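Long-range contact in anastral spindle 2, SAS 4 (Drosophila melanogaster, PDB 4BY2), which probably acts as a molecular adaptor that binds tubulin, here as a Sas-4 TCP domain fused to the proline-rich motif of Ana2, its partner in centriole assembly: residues Trp79-Lys87 against Leu95-Asp103. Residues are numbered along the deposited sequence; the frame is centred on the assembly and turned at random.
Sequences WYPNGNLKK and LRMLYFNKD
Asn84 reaches across to the turn beyond the neighbouring strand, and its carboxamide meets two aromatic residues in different ways. Its plane lies within 5° of the Phe100 ring, with OD1 at the ring edge, and OD1 also accepts a bent hydrogen bond from Phe100 N (3.2 Å). Against Tyr99 the amide stands nearly upright, 84° between planes, and Asn84 ND2 comes obliquely to Tyr99 CD1 at 3.6 Å. ND2 donates to Met12 O in the Ana2 part of this engineered fusion, so the amide is held at both ends. The backbone N-H of Asn84 is bonded to Asn82 OD1, an Asx turn. On the same face of the hairpin Met97 has CG anti to its backbone N (chi1 -178°), then bends, putting SD 3.8 Å from Lys86 CB and obliquely beside the Tyr80 ring as a Met-aromatic contact; Met97 CG lies over one face of the Tyr99 ring, displaced toward its rim. Leu85 and Leu98 meet on the other face, CB to CB at 4.1 Å, where their backbones form a hydrogen-bonded antiparallel pair. Replacing Asn84 by an alanine removes the carboxamide and is likely to leave Phe100 N and Met12 O without these partners. In this TCP-domain hairpin, regular backbone bonds hold the strands in register, whereas at its end a carboxamide using both polar atoms links the 99-102 turn to the fused Ana2 part.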
loop_
_atom_site.group_PDB
_atom_site.type_symbol
_atom_site.label_atom_id
_atom_site.label_comp_id
_atom_site.label_asym_id
_atom_site.label_seq_id
_atom_site.Cartn_x
_atom_site.Cartn_y
_atom_site.Cartn_z
ATOM N N TRP A 79 2.316 22.874 16.936
ATOM C CA TRP A 79 1.437 23.603 16.028
ATOM C C TRP A 79 2.303 24.389 15.055
ATOM O O TRP A 79 3.117 25.216 15.475
ATOM C CB TRP A 79 0.493 24.531 16.799
ATOM C CG TRP A 79 -0.463 23.811 17.699
ATOM C CD1 TRP A 79 -0.248 23.442 18.994
ATOM C CD2 TRP A 79 -1.805 23.418 17.385
ATOM N NE1 TRP A 79 -1.372 22.834 19.505
ATOM C CE2 TRP A 79 -2.347 22.817 18.543
ATOM C CE3 TRP A 79 -2.607 23.518 16.234
ATOM C CZ2 TRP A 79 -3.647 22.300 18.579
ATOM C CZ3 TRP A 79 -3.897 23.009 16.272
ATOM C CH2 TRP A 79 -4.406 22.410 17.433
ATOM N N TYR A 80 2.167 24.082 13.758
ATOM C CA TYR A 80 2.934 24.719 12.690
ATOM C C TYR A 80 2.148 25.883 12.045
ATOM O O TYR A 80 0.913 25.873 12.109
ATOM C CB TYR A 80 3.394 23.667 11.663
ATOM C CG TYR A 80 4.465 22.742 12.203
ATOM C CD1 TYR A 80 5.814 23.072 12.109
ATOM C CD2 TYR A 80 4.130 21.536 12.815
ATOM C CE1 TYR A 80 6.805 22.231 12.617
ATOM C CE2 TYR A 80 5.111 20.685 13.323
ATOM C CZ TYR A 80 6.448 21.039 13.226
ATOM O OH TYR A 80 7.418 20.207 13.730
ATOM N N PRO A 81 2.829 26.912 11.465
ATOM C CA PRO A 81 2.089 28.056 10.884
ATOM C C PRO A 81 1.149 27.719 9.724
ATOM O O PRO A 81 0.103 28.355 9.591
ATOM C CB PRO A 81 3.200 29.018 10.445
ATOM C CG PRO A 81 4.418 28.583 11.190
ATOM C CD PRO A 81 4.288 27.105 11.331
ATOM N N ASN A 82 1.517 26.713 8.903
ATOM C CA ASN A 82 0.748 26.233 7.745
ATOM C C ASN A 82 -0.603 25.591 8.109
ATOM O O ASN A 82 -1.513 25.565 7.275
ATOM C CB ASN A 82 1.593 25.279 6.884
ATOM C CG ASN A 82 2.405 24.273 7.666
ATOM O OD1 ASN A 82 1.919 23.629 8.599
ATOM N ND2 ASN A 82 3.667 24.118 7.300
ATOM N N GLY A 83 -0.715 25.090 9.339
ATOM C CA GLY A 83 -1.924 24.453 9.851
ATOM C C GLY A 83 -1.719 23.045 10.374
ATOM O O GLY A 83 -2.658 22.446 10.907
ATOM N N ASN A 84 -0.491 22.505 10.225
ATOM C CA ASN A 84 -0.127 21.156 10.667
ATOM C C ASN A 84 -0.014 21.038 12.182
ATOM O O ASN A 84 0.407 21.985 12.854
ATOM C CB ASN A 84 1.185 20.691 10.015
ATOM C CG ASN A 84 1.153 20.543 8.512
ATOM O OD1 ASN A 84 0.118 20.697 7.854
ATOM N ND2 ASN A 84 2.306 20.250 7.931
ATOM N N LEU A 85 -0.372 19.854 12.706
ATOM C CA LEU A 85 -0.295 19.515 14.122
ATOM C C LEU A 85 0.464 18.189 14.283
ATOM O O LEU A 85 -0.064 17.128 13.950
ATOM C CB LEU A 85 -1.701 19.474 14.766
ATOM C CG LEU A 85 -1.819 18.985 16.227
ATOM C CD1 LEU A 85 -0.991 19.839 17.193
ATOM C CD2 LEU A 85 -3.269 18.938 16.670
ATOM N N LYS A 86 1.718 18.266 14.757
ATOM C CA LYS A 86 2.564 17.096 14.973
ATOM C C LYS A 86 2.456 16.662 16.437
ATOM O O LYS A 86 2.833 17.417 17.333
ATOM C CB LYS A 86 4.023 17.401 14.590
ATOM C CG LYS A 86 4.902 16.164 14.439
ATOM C CD LYS A 86 6.377 16.538 14.468
ATOM C CE LYS A 86 7.265 15.453 13.911
ATOM N NZ LYS A 86 7.309 15.480 12.423
ATOM N N LYS A 87 1.920 15.455 16.678
ATOM C CA LYS A 87 1.775 14.906 18.027
ATOM C C LYS A 87 2.817 13.812 18.251
ATOM O O LYS A 87 2.888 12.866 17.468
ATOM C CB LYS A 87 0.351 14.375 18.264
ATOM C CG LYS A 87 -0.701 15.468 18.404
ATOM C CD LYS A 87 -2.080 14.903 18.735
ATOM C CE LYS A 87 -2.357 14.855 20.221
ATOM N NZ LYS A 87 -3.734 14.376 20.513
ATOM N N LEU A 95 4.466 8.826 16.581
ATOM C CA LEU A 95 4.285 10.181 16.056
ATOM C C LEU A 95 3.094 10.238 15.103
ATOM O O LEU A 95 2.813 9.246 14.429
ATOM C CB LEU A 95 5.548 10.635 15.298
ATOM C CG LEU A 95 6.860 10.683 16.080
ATOM C CD1 LEU A 95 7.706 9.454 15.801
ATOM C CD2 LEU A 95 7.655 11.914 15.719
ATOM N N ARG A 96 2.398 11.393 15.038
ATOM C CA ARG A 96 1.293 11.591 14.097
ATOM C C ARG A 96 1.191 13.056 13.644
ATOM O O ARG A 96 1.068 13.966 14.467
ATOM C CB ARG A 96 -0.060 11.013 14.576
ATOM C CG ARG A 96 -0.701 11.635 15.812
ATOM C CD ARG A 96 -2.044 10.986 16.115
ATOM N NE ARG A 96 -3.022 11.198 15.043
ATOM C CZ ARG A 96 -4.131 10.482 14.881
ATOM N NH1 ARG A 96 -4.419 9.490 15.713
ATOM N NH2 ARG A 96 -4.958 10.749 13.879
ATOM N N MET A 97 1.310 13.271 12.322
ATOM C CA MET A 97 1.238 14.585 11.692
ATOM C C MET A 97 -0.157 14.782 11.112
ATOM O O MET A 97 -0.542 14.076 10.180
ATOM C CB MET A 97 2.327 14.733 10.609
ATOM C CG MET A 97 2.355 16.105 9.934
ATOM S SD MET A 97 3.190 17.412 10.873
ATOM C CE MET A 97 4.885 17.082 10.449
ATOM N N LEU A 98 -0.919 15.722 11.689
ATOM C CA LEU A 98 -2.269 16.071 11.247
ATOM C C LEU A 98 -2.151 17.280 10.311
ATOM O O LEU A 98 -2.066 18.421 10.777
ATOM C CB LEU A 98 -3.190 16.377 12.448
ATOM C CG LEU A 98 -3.589 15.190 13.325
ATOM C CD1 LEU A 98 -2.777 15.157 14.618
ATOM C CD2 LEU A 98 -5.069 15.238 13.658
ATOM N N TYR A 99 -2.084 17.019 8.994
ATOM C CA TYR A 99 -1.936 18.047 7.959
ATOM C C TYR A 99 -3.172 18.940 7.821
ATOM O O TYR A 99 -4.265 18.558 8.245
ATOM C CB TYR A 99 -1.583 17.416 6.598
ATOM C CG TYR A 99 -0.246 16.708 6.549
ATOM C CD1 TYR A 99 0.918 17.398 6.229
ATOM C CD2 TYR A 99 -0.156 15.334 6.754
ATOM C CE1 TYR A 99 2.150 16.746 6.157
ATOM C CE2 TYR A 99 1.069 14.671 6.682
ATOM C CZ TYR A 99 2.219 15.381 6.384
ATOM O OH TYR A 99 3.429 14.732 6.322
ATOM N N PHE A 100 -2.986 20.130 7.210
ATOM C CA PHE A 100 -4.027 21.131 6.944
ATOM C C PHE A 100 -5.162 20.594 6.057
ATOM O O PHE A 100 -6.322 20.961 6.263
ATOM C CB PHE A 100 -3.420 22.414 6.343
ATOM C CG PHE A 100 -2.514 22.219 5.145
ATOM C CD1 PHE A 100 -3.027 22.243 3.853
ATOM C CD2 PHE A 100 -1.141 22.064 5.308
ATOM C CE1 PHE A 100 -2.188 22.070 2.747
ATOM C CE2 PHE A 100 -0.303 21.892 4.203
ATOM C CZ PHE A 100 -0.831 21.902 2.928
ATOM N N ASN A 101 -4.826 19.703 5.094
ATOM C CA ASN A 101 -5.768 19.081 4.156
ATOM C C ASN A 101 -6.460 17.810 4.715
ATOM O O ASN A 101 -7.010 17.024 3.938
ATOM C CB ASN A 101 -5.075 18.806 2.806
ATOM C CG ASN A 101 -3.945 17.795 2.839
ATOM O OD1 ASN A 101 -3.369 17.477 3.882
ATOM N ND2 ASN A 101 -3.583 17.284 1.675
ATOM N N LYS A 102 -6.436 17.630 6.063
ATOM C CA LYS A 102 -7.025 16.526 6.845
ATOM C C LYS A 102 -6.251 15.183 6.701
ATOM O O LYS A 102 -6.687 14.161 7.242
ATOM C CB LYS A 102 -8.537 16.358 6.558
ATOM C CG LYS A 102 -9.369 15.914 7.758
ATOM C CD LYS A 102 -10.641 15.182 7.321
ATOM C CE LYS A 102 -11.438 14.628 8.481
ATOM N NZ LYS A 102 -12.283 15.667 9.133
ATOM N N ASP A 103 -5.083 15.198 6.018
ATOM C CA ASP A 103 -4.218 14.022 5.841
ATOM C C ASP A 103 -3.509 13.688 7.148
ATOM O O ASP A 103 -3.143 14.597 7.896
ATOM C CB ASP A 103 -3.164 14.262 4.740
ATOM C CG ASP A 103 -3.610 14.021 3.308
ATOM O OD1 ASP A 103 -4.828 13.820 3.082
ATOM O OD2 ASP A 103 -2.744 14.048 2.410
#